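Local coordinates for protein probable acetolactate synthase isozyme III (Small subunit) (Nitrosomonas europaea ATCC 19718, PDB 2PC6) that probably serves as the regulatory small subunit of a larger enzyme, and is built from two ACT-like domains, at residues A[6-11]-A[47-52]; A[19-24]-A[64-69]; A[82-87]-A[156-161]. All coordinates share one frame; numbering follows the deposited sequence.

From the N terminus, strand 3-12 leads into helix 17-28. Strand 45-54 then returns to pair with strand 3-12, closing the loop of interaction 1. Helix 56-68 follows and packs beside helix 17-28, which closes interaction 2. The segments of these two contacts alternate along the chain, so they cross. One holds the sheet of the first ACT domain and the other its helical layer, and Met48 on Val21 and Leu9 on Leu66 join the two layers. Interaction 3 comes afterwards in series. It joins the start of strand 83-94 to the end of strand 145-157 in the second domain. Ile6 packs on Tyr83, and Arg47 on Leu156, so interaction 3 adjoins interaction 1.

Interaction 1. Residues A[6-11]-A[47-52]; sequences IISLLM and RMTLVT
Ile6 meets Thr49 on the sheet face that also carries Ser8, Leu10, Arg47 and Val51. Ile6 CG2 lies 3.6 Å from Thr49 CG2, and the two side chains stand next to each other, rising from the sheet together. Val51, the direct partner of Ile6 across the strands, touches it more loosely. Ile7 and Leu50 form a hydrogen-bonded pair. Ile7 N gives a bent bond of 2.7 Å to Leu50 O (138° at the hydrogen). The return bond from Leu50 N to Ile7 O, also 2.7 Å, is almost straight at 176°. The Ile7 side chain turns to the other face, where CD1 reaches diagonally to Thr52 CG2 at 3.7 Å. The hydroxyl of Thr52 bonds instead to Asn31 O. These are the two central strands of the four-stranded antiparallel sheet of an ACT domain, a ferredoxin-like fold. Ser8 is gripped side-on by Arg47. Ser8 OG accepts from Arg47 NH2 at 3.0 Å and from Arg47 NE at 3.1 Å, lying close to the guanidinium plane. A bend at chi2 (83°) swings the Arg47 chain back over strand 6-11 to make this possible. Arg47 NH1 has a different role, in a salt bridge to Glu147 of the second subunit. Leu9 exchanges two backbone hydrogen bonds with Met48. Its side chain lies alongside that of Met48, with Leu9 CD1 3.6 Å from Met48 CB. Leu10 comes near the aliphatic part of Arg47 and also packs on Leu163. Met11 and Met48 are both selenomethionines. Their side chains slant across one another, with Met11 SE 3.6 Å from Met48 CE. Ala17 packs on Met11, and Leu18 and Val21 pack on Met48, all from helix 17-28.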
ATOM      1  N   ILE A   6       2.686  -5.714 -13.261  1.00 54.67           N
ATOM      2  CA  ILE A   6       2.812  -4.704 -12.226  1.00 54.53           C
ATOM      3  C   ILE A   6       3.047  -3.482 -13.048  1.00 54.63           C
ATOM      4  O   ILE A   6       4.103  -3.344 -13.637  1.00 55.69           O
ATOM      5  CB  ILE A   6       4.043  -4.962 -11.328  1.00 54.43           C
ATOM      6  CG1 ILE A   6       3.950  -6.335 -10.622  1.00 53.03           C
ATOM      7  CG2 ILE A   6       4.226  -3.835 -10.324  1.00 54.68           C
ATOM      8  CD1 ILE A   6       5.248  -6.841 -10.033  1.00 49.78           C
ATOM      9  N   ILE A   7       2.017  -2.658 -13.174  1.00 54.53           N
ATOM     10  CA  ILE A   7       2.103  -1.329 -13.767  1.00 53.65           C
ATOM     11  C   ILE A   7       2.476  -0.251 -12.710  1.00 54.17           C
ATOM     12  O   ILE A   7       1.904  -0.177 -11.599  1.00 53.58           O
ATOM     13  CB  ILE A   7       0.811  -0.971 -14.503  1.00 53.02           C
ATOM     14  CG1 ILE A   7       0.793  -1.657 -15.866  1.00 53.80           C
ATOM     15  CG2 ILE A   7       0.754   0.476 -14.766  1.00 51.06           C
ATOM     16  CD1 ILE A   7      -0.100  -2.835 -15.965  1.00 54.61           C
ATOM     17  N   SER A   8       3.457   0.560 -13.096  1.00 54.12           N
ATOM     18  CA  SER A   8       4.003   1.629 -12.302  1.00 54.00           C
ATOM     19  C   SER A   8       3.745   2.946 -13.014  1.00 54.86           C
ATOM     20  O   SER A   8       4.037   3.087 -14.211  1.00 55.07           O
ATOM     21  CB  SER A   8       5.501   1.442 -12.257  1.00 53.69           C
ATOM     22  OG  SER A   8       5.976   1.581 -10.940  1.00 54.92           O
ATOM     23  N   LEU A   9       3.219   3.932 -12.305  1.00 55.21           N
ATOM     24  CA  LEU A   9       2.992   5.197 -12.970  1.00 55.04           C
ATOM     25  C   LEU A   9       3.160   6.414 -12.075  1.00 55.40           C
ATOM     26  O   LEU A   9       3.037   6.334 -10.846  1.00 55.01           O
ATOM     27  CB  LEU A   9       1.671   5.194 -13.752  1.00 55.11           C
ATOM     28  CG  LEU A   9       0.363   4.754 -13.108  1.00 54.51           C
ATOM     29  CD1 LEU A   9      -0.236   5.983 -12.485  1.00 57.62           C
ATOM     30  CD2 LEU A   9      -0.613   4.221 -14.145  1.00 52.57           C
ATOM     31  N   LEU A  10       3.543   7.506 -12.731  1.00 55.46           N
ATOM     32  CA  LEU A  10       3.639   8.798 -12.137  1.00 56.11           C
ATOM     33  C   LEU A  10       2.372   9.591 -12.465  1.00 56.70           C
ATOM     34  O   LEU A  10       1.929   9.665 -13.617  1.00 56.76           O
ATOM     35  CB  LEU A  10       4.874   9.535 -12.660  1.00 56.05           C
ATOM     36  CG  LEU A  10       6.258   9.361 -12.005  1.00 57.30           C
ATOM     37  CD1 LEU A  10       7.249  10.280 -12.661  1.00 57.13           C
ATOM     38  CD2 LEU A  10       6.295   9.552 -10.469  1.00 57.63           C
HETATM   39  N   MSE A  11       1.775  10.189 -11.454  1.00 57.66           N
HETATM   40  CA  MSE A  11       0.653  11.046 -11.745  1.00 59.16           C
HETATM   41  C   MSE A  11       0.513  12.257 -10.886  1.00 58.66           C
HETATM   42  O   MSE A  11       0.998  12.294  -9.758  1.00 58.54           O
HETATM   43  CB  MSE A  11      -0.645  10.266 -11.752  1.00 60.21           C
HETATM   44  CG  MSE A  11      -0.795   9.230 -10.694  1.00 64.45           C
HETATM   45 SE   MSE A  11      -2.709   9.199 -10.501  1.00 79.50          SE
HETATM   46  CE  MSE A  11      -2.960  10.061  -8.614  1.00 73.33           C
ATOM     47  N   ARG A  47       3.161   8.297  -7.035  1.00 54.71           N
ATOM     48  CA  ARG A  47       3.654   7.087  -7.696  1.00 54.46           C
ATOM     49  C   ARG A  47       2.642   5.999  -7.442  1.00 54.55           C
ATOM     50  O   ARG A  47       2.279   5.691  -6.314  1.00 54.27           O
ATOM     51  CB  ARG A  47       5.039   6.692  -7.145  1.00 54.79           C
ATOM     52  CG  ARG A  47       5.599   5.312  -7.576  1.00 53.72           C
ATOM     53  CD  ARG A  47       6.249   5.423  -8.930  1.00 54.16           C
ATOM     54  NE  ARG A  47       6.854   4.183  -9.440  1.00 53.04           N
ATOM     55  CZ  ARG A  47       8.159   4.015  -9.662  1.00 50.87           C
ATOM     56  NH1 ARG A  47       9.027   4.976  -9.382  1.00 50.19           N
ATOM     57  NH2 ARG A  47       8.608   2.881 -10.163  1.00 48.45           N
HETATM   58  N   MSE A  48       2.141   5.428  -8.507  1.00 55.28           N
HETATM   59  CA  MSE A  48       1.161   4.403  -8.327  1.00 55.41           C
HETATM   60  C   MSE A  48       1.738   3.111  -8.792  1.00 54.49           C
HETATM   61  O   MSE A  48       2.376   3.043  -9.847  1.00 54.17           O
HETATM   62  CB  MSE A  48      -0.090   4.712  -9.117  1.00 55.77           C
HETATM   63  CG  MSE A  48      -1.162   3.655  -8.987  1.00 60.73           C
HETATM   64 SE   MSE A  48      -2.822   4.210  -9.941  1.00 75.05          SE
HETATM   65  CE  MSE A  48      -3.178   5.947  -8.996  1.00 65.55           C
ATOM     66  N   THR A  49       1.491   2.084  -7.997  1.00 53.50           N
ATOM     67  CA  THR A  49       1.795   0.747  -8.399  1.00 52.95           C
ATOM     68  C   THR A  49       0.484  -0.012  -8.428  1.00 51.92           C
ATOM     69  O   THR A  49      -0.177  -0.165  -7.408  1.00 51.32           O
ATOM     70  CB  THR A  49       2.775   0.067  -7.428  1.00 53.57           C
ATOM     71  OG1 THR A  49       3.928   0.905  -7.261  1.00 54.82           O
ATOM     72  CG2 THR A  49       3.186  -1.244  -7.980  1.00 50.95           C
ATOM     73  N   LEU A  50       0.152  -0.505  -9.600  1.00 50.37           N
ATOM     74  CA  LEU A  50      -1.054  -1.204  -9.801  1.00 51.33           C
ATOM     75  C   LEU A  50      -0.782  -2.622 -10.358  1.00 52.17           C
ATOM     76  O   LEU A  50       0.064  -2.807 -11.252  1.00 52.46           O
ATOM     77  CB  LEU A  50      -1.828  -0.390 -10.813  1.00 51.96           C
ATOM     78  CG  LEU A  50      -3.229  -0.784 -11.168  1.00 53.65           C
ATOM     79  CD1 LEU A  50      -3.784   0.430 -11.835  1.00 56.25           C
ATOM     80  CD2 LEU A  50      -3.201  -1.977 -12.133  1.00 56.28           C
ATOM     81  N   VAL A  51      -1.485  -3.620  -9.836  1.00 51.52           N
ATOM     82  CA  VAL A  51      -1.341  -4.970 -10.341  1.00 51.40           C
ATOM     83  C   VAL A  51      -2.613  -5.340 -11.068  1.00 51.17           C
ATOM     84  O   VAL A  51      -3.703  -5.198 -10.524  1.00 50.03           O
ATOM     85  CB  VAL A  51      -1.122  -6.000  -9.211  1.00 51.68           C
ATOM     86  CG1 VAL A  51      -1.169  -7.411  -9.765  1.00 50.75           C
ATOM     87  CG2 VAL A  51       0.170  -5.728  -8.488  1.00 51.94           C
ATOM     88  N   THR A  52      -2.454  -5.833 -12.293  1.00 51.60           N
ATOM     89  CA  THR A  52      -3.578  -6.327 -13.075  1.00 52.05           C
ATOM     90  C   THR A  52      -3.313  -7.725 -13.690  1.00 53.11           C
ATOM     91  O   THR A  52      -2.155  -8.163 -13.848  1.00 52.48           O
ATOM     92  CB  THR A  52      -4.053  -5.281 -14.119  1.00 52.27           C
ATOM     93  OG1 THR A  52      -5.301  -5.716 -14.687  1.00 53.54           O
ATOM     94  CG2 THR A  52      -2.996  -5.023 -15.237  1.00 50.58           C
TER

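Interaction 2. Residues A[19-24]-A[64-69]. With CA (calcium ion), chain E.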
ATOM      1  N   SER A  19      -9.644   8.771  -9.015  1.00 53.30           N
ATOM      2  CA  SER A  19     -10.975   8.311  -9.420  1.00 52.88           C
ATOM      3  C   SER A  19     -11.070   8.151 -10.957  1.00 52.05           C
ATOM      4  O   SER A  19     -11.798   7.284 -11.445  1.00 52.72           O
ATOM      5  CB  SER A  19     -12.093   9.237  -8.924  1.00 52.70           C
ATOM      6  OG  SER A  19     -12.092  10.382  -9.750  1.00 51.93           O
ATOM      7  N   ARG A  20     -10.334   8.980 -11.704  1.00 50.57           N
ATOM      8  CA  ARG A  20     -10.300   8.841 -13.159  1.00 50.30           C
ATOM      9  C   ARG A  20      -9.507   7.603 -13.632  1.00 50.06           C
ATOM     10  O   ARG A  20      -9.900   6.939 -14.596  1.00 49.88           O
ATOM     11  CB  ARG A  20      -9.809  10.131 -13.826  1.00 48.64           C
ATOM     12  CG  ARG A  20     -10.935  11.157 -13.903  1.00 50.18           C
ATOM     13  CD  ARG A  20     -10.522  12.507 -14.561  1.00 48.04           C
ATOM     14  NE  ARG A  20      -9.744  13.341 -13.649  1.00 48.83           N
ATOM     15  CZ  ARG A  20     -10.290  14.149 -12.733  1.00 50.73           C
ATOM     16  NH1 ARG A  20     -11.618  14.211 -12.592  1.00 47.87           N
ATOM     17  NH2 ARG A  20      -9.509  14.889 -11.939  1.00 49.92           N
ATOM     18  N   VAL A  21      -8.397   7.299 -12.961  1.00 49.67           N
ATOM     19  CA  VAL A  21      -7.651   6.114 -13.269  1.00 49.86           C
ATOM     20  C   VAL A  21      -8.486   4.872 -12.918  1.00 50.78           C
ATOM     21  O   VAL A  21      -8.524   3.907 -13.683  1.00 50.57           O
ATOM     22  CB  VAL A  21      -6.286   6.130 -12.581  1.00 50.68           C
ATOM     23  CG1 VAL A  21      -5.648   4.715 -12.569  1.00 47.91           C
ATOM     24  CG2 VAL A  21      -5.391   7.134 -13.316  1.00 49.76           C
ATOM     25  N   ALA A  22      -9.213   4.908 -11.801  1.00 51.30           N
ATOM     26  CA  ALA A  22     -10.017   3.734 -11.421  1.00 51.02           C
ATOM     27  C   ALA A  22     -11.232   3.631 -12.310  1.00 51.35           C
ATOM     28  O   ALA A  22     -11.684   2.503 -12.597  1.00 52.06           O
ATOM     29  CB  ALA A  22     -10.403   3.763  -9.958  1.00 50.69           C
ATOM     30  N   GLY A  23     -11.741   4.776 -12.786  1.00 50.13           N
ATOM     31  CA  GLY A  23     -12.898   4.760 -13.666  1.00 49.07           C
ATOM     32  C   GLY A  23     -12.609   4.096 -15.012  1.00 49.34           C
ATOM     33  O   GLY A  23     -13.408   3.313 -15.542  1.00 49.82           O
ATOM     34  N   LEU A  24     -11.451   4.407 -15.570  1.00 49.82           N
ATOM     35  CA  LEU A  24     -10.990   3.800 -16.819  1.00 50.01           C
ATOM     36  C   LEU A  24     -11.014   2.244 -16.754  1.00 49.85           C
ATOM     37  O   LEU A  24     -11.542   1.611 -17.654  1.00 49.35           O
ATOM     38  CB  LEU A  24      -9.599   4.353 -17.159  1.00 50.15           C
ATOM     39  CG  LEU A  24      -8.865   3.905 -18.423  1.00 51.68           C
ATOM     40  CD1 LEU A  24      -7.785   4.919 -18.781  1.00 52.76           C
ATOM     41  CD2 LEU A  24      -8.244   2.530 -18.215  1.00 50.34           C
ATOM     42  N   LYS A  64      -2.196   1.544 -23.170  1.00 53.60           N
ATOM     43  CA  LYS A  64      -2.465   2.548 -24.170  1.00 53.99           C
ATOM     44  C   LYS A  64      -3.455   3.566 -23.572  1.00 53.90           C
ATOM     45  O   LYS A  64      -3.145   4.766 -23.516  1.00 53.67           O
ATOM     46  CB  LYS A  64      -2.953   1.924 -25.490  1.00 54.22           C
ATOM     47  N   GLN A  65      -4.602   3.097 -23.075  1.00 53.73           N
ATOM     48  CA  GLN A  65      -5.590   4.035 -22.525  1.00 54.03           C
ATOM     49  C   GLN A  65      -5.042   4.858 -21.359  1.00 53.17           C
ATOM     50  O   GLN A  65      -5.380   6.033 -21.234  1.00 53.27           O
ATOM     51  CB  GLN A  65      -6.873   3.352 -22.075  1.00 54.41           C
ATOM     52  CG  GLN A  65      -7.839   2.929 -23.155  1.00 57.47           C
ATOM     53  CD  GLN A  65      -8.908   2.004 -22.554  1.00 63.04           C
ATOM     54  OE1 GLN A  65      -8.916   0.782 -22.785  1.00 64.39           O
ATOM     55  NE2 GLN A  65      -9.764   2.577 -21.707  1.00 64.93           N
ATOM     56  N   LEU A  66      -4.210   4.269 -20.507  1.00 52.03           N
ATOM     57  CA  LEU A  66      -3.726   5.031 -19.352  1.00 51.38           C
ATOM     58  C   LEU A  66      -2.855   6.217 -19.754  1.00 51.14           C
ATOM     59  O   LEU A  66      -2.965   7.304 -19.176  1.00 50.62           O
ATOM     60  CB  LEU A  66      -2.990   4.136 -18.355  1.00 50.87           C
ATOM     61  CG  LEU A  66      -3.812   3.362 -17.336  1.00 48.57           C
ATOM     62  CD1 LEU A  66      -2.974   2.243 -16.766  1.00 45.12           C
ATOM     63  CD2 LEU A  66      -4.209   4.274 -16.258  1.00 46.04           C
ATOM     64  N   ASN A  67      -1.987   5.996 -20.736  1.00 51.48           N
ATOM     65  CA  ASN A  67      -1.078   7.044 -21.190  1.00 52.26           C
ATOM     66  C   ASN A  67      -1.822   8.232 -21.765  1.00 52.25           C
ATOM     67  O   ASN A  67      -1.337   9.348 -21.655  1.00 51.89           O
ATOM     68  CB  ASN A  67      -0.043   6.515 -22.190  1.00 52.39           C
ATOM     69  CG  ASN A  67       1.249   6.101 -21.511  1.00 54.35           C
ATOM     70  OD1 ASN A  67       1.779   4.996 -21.751  1.00 57.11           O
ATOM     71  ND2 ASN A  67       1.771   6.981 -20.647  1.00 53.87           N
ATOM     72  N   LYS A  68      -2.999   7.971 -22.343  1.00 52.37           N
ATOM     73  CA  LYS A  68      -3.837   8.992 -22.931  1.00 53.18           C
ATOM     74  C   LYS A  68      -4.336   9.987 -21.882  1.00 52.97           C
ATOM     75  O   LYS A  68      -4.527  11.166 -22.216  1.00 53.23           O
ATOM     76  CB  LYS A  68      -5.047   8.384 -23.678  1.00 53.65           C
ATOM     77  CG  LYS A  68      -4.840   8.110 -25.171  1.00 54.60           C
ATOM     78  N   LEU A  69      -4.578   9.521 -20.647  1.00 51.66           N
ATOM     79  CA  LEU A  69      -5.026  10.406 -19.572  1.00 50.64           C
ATOM     80  C   LEU A  69      -3.982  11.480 -19.376  1.00 50.45           C
ATOM     81  O   LEU A  69      -2.813  11.162 -19.321  1.00 49.78           O
ATOM     82  CB  LEU A  69      -5.207   9.636 -18.260  1.00 50.45           C
ATOM     83  CG  LEU A  69      -6.215   8.491 -18.200  1.00 50.47           C
ATOM     84  CD1 LEU A  69      -6.267   7.869 -16.825  1.00 48.02           C
ATOM     85  CD2 LEU A  69      -7.628   8.956 -18.630  1.00 50.91           C
TER
HETATM   86 CA    CA E 301      -0.520  11.210 -20.390  1.00 73.11          CA
HETATM   87  O   HOH W   1       0.718  12.028 -22.097  1.00 74.64           O
HETATM   88  O   HOH W   2       0.112  13.541 -19.858  1.00 58.40           O
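Leu69 O, the carbonyl oxygen of a residue that packs on Val21 and Leu24, binds a calcium ion at 2.5 Å. Asn67 O binds the same ion at 2.4 Å. Val72 O and two waters are also ligands. The metal sits by the turn formed around Asn67, Leu69 and Val72, and the chain wraps its carbonyls around it. The side chain of Leu69 faces the other way, toward helix 17-28. Leu69 CD1 lies 3.7 Å from Val21 CG2, and it also lies 3.9 Å from Leu24 CD1. Val21 uses its second branch as well: CG1 is 4.0 Å from Leu66 CD2, and these two side chains cross at about a right angle. Leu24 points toward helix 56-68. Its CG stands anti to the backbone N (chi1 -180°), which carries both methyls toward Gln65. Leu24 CD1 rests 3.6 Å from the backbone Gln65 O. Leu24 CG lies 3.7 Å from Gln65 NE2, so the leucine packs against the amide end of the glutamine. The other end of that amide, OE1, bonds to Tyr30 OH. The helical segments run nearly antiparallel, at 153°, as do the two helices that line one side of the sheet in an ACT domain. Their axes are 10.7 Å apart. Arg20 turns to a salt bridge with Glu71, close to the metal loop. Ser19 O bonds to Ser19 OG of the second subunit, and Ala22 packs there too. The contact between the helices is therefore mainly apolar and depends on leucine and valine branches. The calcium probably steadies the turn after Leu66, without bridging to helix 17-28. Its protein ligands are neutral carbonyls, and the nearby C-terminal part of the helix would probably favour a cation there.

Interaction 3. Residues A[82-87]-A[156-161]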
ATOM      1  N   GLY A  82      14.002  -5.841 -15.050  1.00 51.88           N
ATOM      2  CA  GLY A  82      14.360  -6.212 -13.676  1.00 50.67           C
ATOM      3  C   GLY A  82      13.641  -5.267 -12.686  1.00 49.78           C
ATOM      4  O   GLY A  82      13.491  -4.075 -12.960  1.00 49.68           O
ATOM      5  N   TYR A  83      13.151  -5.786 -11.564  1.00 48.73           N
ATOM      6  CA  TYR A  83      12.464  -4.934 -10.575  1.00 47.82           C
ATOM      7  C   TYR A  83      12.536  -5.544  -9.188  1.00 47.14           C
ATOM      8  O   TYR A  83      12.929  -6.710  -9.006  1.00 47.45           O
ATOM      9  CB  TYR A  83      11.005  -4.694 -10.976  1.00 47.72           C
ATOM     10  CG  TYR A  83      10.198  -5.953 -10.941  1.00 49.26           C
ATOM     11  CD1 TYR A  83       9.497  -6.309  -9.788  1.00 49.46           C
ATOM     12  CD2 TYR A  83      10.161  -6.814 -12.039  1.00 48.98           C
ATOM     13  CE1 TYR A  83       8.774  -7.460  -9.734  1.00 50.21           C
ATOM     14  CE2 TYR A  83       9.442  -7.984 -12.005  1.00 49.25           C
ATOM     15  CZ  TYR A  83       8.744  -8.299 -10.845  1.00 51.82           C
ATOM     16  OH  TYR A  83       8.030  -9.470 -10.752  1.00 52.77           O
ATOM     17  N   VAL A  84      12.190  -4.754  -8.193  1.00 46.15           N
ATOM     18  CA  VAL A  84      12.045  -5.307  -6.880  1.00 45.34           C
ATOM     19  C   VAL A  84      10.679  -4.962  -6.386  1.00 45.14           C
ATOM     20  O   VAL A  84      10.201  -3.868  -6.619  1.00 44.93           O
ATOM     21  CB  VAL A  84      13.071  -4.759  -5.918  1.00 45.20           C
ATOM     22  CG1 VAL A  84      14.387  -5.269  -6.288  1.00 45.81           C
ATOM     23  CG2 VAL A  84      13.086  -3.258  -5.964  1.00 44.87           C
ATOM     24  N   GLU A  85      10.035  -5.901  -5.708  1.00 45.70           N
ATOM     25  CA  GLU A  85       8.748  -5.572  -5.128  1.00 46.57           C
ATOM     26  C   GLU A  85       8.644  -6.062  -3.705  1.00 46.38           C
ATOM     27  O   GLU A  85       9.269  -7.067  -3.331  1.00 46.09           O
ATOM     28  CB  GLU A  85       7.547  -5.994  -6.014  1.00 46.00           C
ATOM     29  CG  GLU A  85       7.393  -7.478  -6.160  1.00 46.64           C
ATOM     30  CD  GLU A  85       6.607  -8.140  -5.015  1.00 49.68           C
ATOM     31  OE1 GLU A  85       5.830  -7.432  -4.301  1.00 51.62           O
ATOM     32  OE2 GLU A  85       6.773  -9.382  -4.844  1.00 48.83           O
ATOM     33  N   ARG A  86       7.870  -5.298  -2.928  1.00 46.81           N
ATOM     34  CA  ARG A  86       7.584  -5.605  -1.538  1.00 47.35           C
ATOM     35  C   ARG A  86       6.177  -5.260  -1.235  1.00 47.87           C
ATOM     36  O   ARG A  86       5.599  -4.355  -1.829  1.00 48.99           O
ATOM     37  CB  ARG A  86       8.521  -4.872  -0.567  1.00 47.55           C
ATOM     38  CG  ARG A  86       9.978  -5.359  -0.633  1.00 44.47           C
ATOM     39  CD  ARG A  86      10.083  -6.831  -0.313  1.00 41.90           C
ATOM     40  NE  ARG A  86      11.491  -7.266  -0.176  1.00 42.45           N
ATOM     41  CZ  ARG A  86      12.225  -7.667  -1.213  1.00 42.10           C
ATOM     42  NH1 ARG A  86      11.668  -7.663  -2.415  1.00 42.80           N
ATOM     43  NH2 ARG A  86      13.511  -8.048  -1.074  1.00 39.28           N
ATOM     44  N   GLU A  87       5.602  -6.016  -0.323  1.00 48.14           N
ATOM     45  CA  GLU A  87       4.304  -5.677   0.163  1.00 48.92           C
ATOM     46  C   GLU A  87       4.346  -5.721   1.665  1.00 48.15           C
ATOM     47  O   GLU A  87       5.137  -6.475   2.249  1.00 47.90           O
ATOM     48  CB  GLU A  87       3.327  -6.707  -0.351  1.00 50.03           C
ATOM     49  CG  GLU A  87       1.873  -6.267  -0.204  1.00 54.23           C
ATOM     50  CD  GLU A  87       0.937  -7.256  -0.896  1.00 62.42           C
ATOM     51  OE1 GLU A  87       1.456  -8.241  -1.537  1.00 64.39           O
ATOM     52  OE2 GLU A  87      -0.305  -7.039  -0.801  1.00 64.61           O
ATOM     53  N   LEU A 156      10.030  -1.024  -7.667  1.00 44.71           N
ATOM     54  CA  LEU A 156      10.918  -0.131  -8.393  1.00 44.85           C
ATOM     55  C   LEU A 156      11.689  -1.004  -9.382  1.00 45.13           C
ATOM     56  O   LEU A 156      11.857  -2.212  -9.135  1.00 45.72           O
ATOM     57  CB  LEU A 156      11.889   0.585  -7.445  1.00 43.77           C
ATOM     58  CG  LEU A 156      11.342   1.618  -6.444  1.00 45.08           C
ATOM     59  CD1 LEU A 156      12.450   2.234  -5.545  1.00 41.39           C
ATOM     60  CD2 LEU A 156      10.546   2.712  -7.206  1.00 44.29           C
ATOM     61  N   SER A 157      12.118  -0.416 -10.495  1.00 44.75           N
ATOM     62  CA  SER A 157      13.046  -1.063 -11.410  1.00 46.07           C
ATOM     63  C   SER A 157      14.389  -1.323 -10.730  1.00 46.69           C
ATOM     64  O   SER A 157      14.759  -0.595  -9.806  1.00 47.19           O
ATOM     65  CB  SER A 157      13.256  -0.156 -12.598  1.00 45.98           C
ATOM     66  OG  SER A 157      12.065  -0.116 -13.395  1.00 47.44           O
ATOM     67  N   ARG A 158      15.098  -2.365 -11.154  1.00 47.33           N
ATOM     68  CA  ARG A 158      16.446  -2.619 -10.651  1.00 48.72           C
ATOM     69  C   ARG A 158      17.397  -1.642 -11.254  1.00 48.41           C
ATOM     70  O   ARG A 158      17.241  -1.270 -12.400  1.00 49.27           O
ATOM     71  CB  ARG A 158      16.953  -4.040 -10.973  1.00 48.46           C
ATOM     72  CG  ARG A 158      16.485  -5.075  -9.939  1.00 52.90           C
ATOM     73  CD  ARG A 158      17.387  -6.316  -9.769  1.00 56.48           C
ATOM     74  NE  ARG A 158      16.690  -7.356  -8.990  1.00 62.07           N
ATOM     75  CZ  ARG A 158      16.610  -7.426  -7.642  1.00 65.67           C
ATOM     76  NH1 ARG A 158      17.219  -6.533  -6.863  1.00 68.13           N
ATOM     77  NH2 ARG A 158      15.921  -8.410  -7.049  1.00 64.99           N
ATOM     78  N   GLY A 159      18.395  -1.247 -10.481  1.00 48.32           N
ATOM     79  CA  GLY A 159      19.521  -0.529 -11.024  1.00 47.58           C
ATOM     80  C   GLY A 159      19.176   0.894 -11.330  1.00 47.83           C
ATOM     81  O   GLY A 159      18.309   1.479 -10.692  1.00 47.70           O
ATOM     82  N   GLU A 160      19.877   1.439 -12.310  1.00 47.59           N
ATOM     83  CA  GLU A 160      19.742   2.825 -12.702  1.00 48.62           C
ATOM     84  C   GLU A 160      18.371   3.192 -13.292  1.00 49.05           C
ATOM     85  O   GLU A 160      18.023   4.374 -13.309  1.00 49.43           O
ATOM     86  CB  GLU A 160      20.853   3.240 -13.706  1.00 47.91           C
ATOM     87  CG  GLU A 160      22.302   3.340 -13.115  1.00 49.20           C
ATOM     88  CD  GLU A 160      22.458   4.330 -11.915  1.00 49.97           C
ATOM     89  OE1 GLU A 160      21.730   5.350 -11.839  1.00 48.86           O
ATOM     90  OE2 GLU A 160      23.326   4.081 -11.043  1.00 50.07           O
ATOM     91  N   ARG A 161      17.596   2.229 -13.791  1.00 48.81           N
ATOM     92  CA  ARG A 161      16.311   2.611 -14.409  1.00 48.84           C
ATOM     93  C   ARG A 161      15.385   3.335 -13.392  1.00 48.19           C
ATOM     94  O   ARG A 161      15.086   2.814 -12.296  1.00 48.54           O
ATOM     95  CB  ARG A 161      15.628   1.414 -15.070  1.00 48.45           C
ATOM     96  CG  ARG A 161      14.377   1.762 -15.879  1.00 51.92           C
ATOM     97  CD  ARG A 161      13.741   0.510 -16.533  1.00 54.67           C
ATOM     98  NE  ARG A 161      14.769  -0.512 -16.746  1.00 58.94           N
ATOM     99  CZ  ARG A 161      15.311  -0.857 -17.917  1.00 61.86           C
ATOM    100  NH1 ARG A 161      14.916  -0.292 -19.070  1.00 61.09           N
ATOM    101  NH2 ARG A 161      16.262  -1.805 -17.924  1.00 63.07           N
TER
HETATM  102  O   HOH W   3      11.673  -2.646 -14.205  1.00 47.69           O
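Residues 82-84 run antiparallel to 156-158, with Tyr83 and Ser157 a non-hydrogen-bonded pair and Val84 and Leu156 a hydrogen-bonded one, in which Val84 N donates to Leu156 O at 2.7 Å and Leu156 N returns a bond to Val84 O at 3.0 Å. Among the side chains, Arg158 crosses that of Val84 at about a right angle. Its chain is extended from CG to NE and lies along the backbone of Gly82 and Tyr83. One face of the guanidinium then rests on Val84 CG1, which is 3.2 Å from Arg158 NH1, a close approach. Arg158 NH1 also bonds to Ile115 O of the second subunit. The other methyl, Val84 CG2, meets Leu156 CB at 4.3 Å, on the face where Leu90 and Ala149 of the second subunit pack. Tyr83 CB lies 3.2 Å from Leu156 O. The Tyr83 ring leads away, because CG sits between the backbone N and the carbonyl carbon (chi1 66°). Ser157 OG donates at 2.7 Å to a water, which in turn gives a bond of 2.6 Å to Gly82 O. Gly82 O also accepts a hydrogen bond from Arg158 N at 3.0 Å, but this donor stands well above the carbonyl plane, 60° out of it. Two donors thus hold Gly82 O, and the water fastens the serine hydroxyl to it. Beyond the strand, a type II' turn runs from Arg158 to Arg161, with Gly159 at a positive phi (75°). The second subunit reaches this turn through Lys92 and Asp116. Pairing of the last strand, outermost within this chain, with the first strand of the unit is the pattern of a ferredoxin-like, ACT-type sheet.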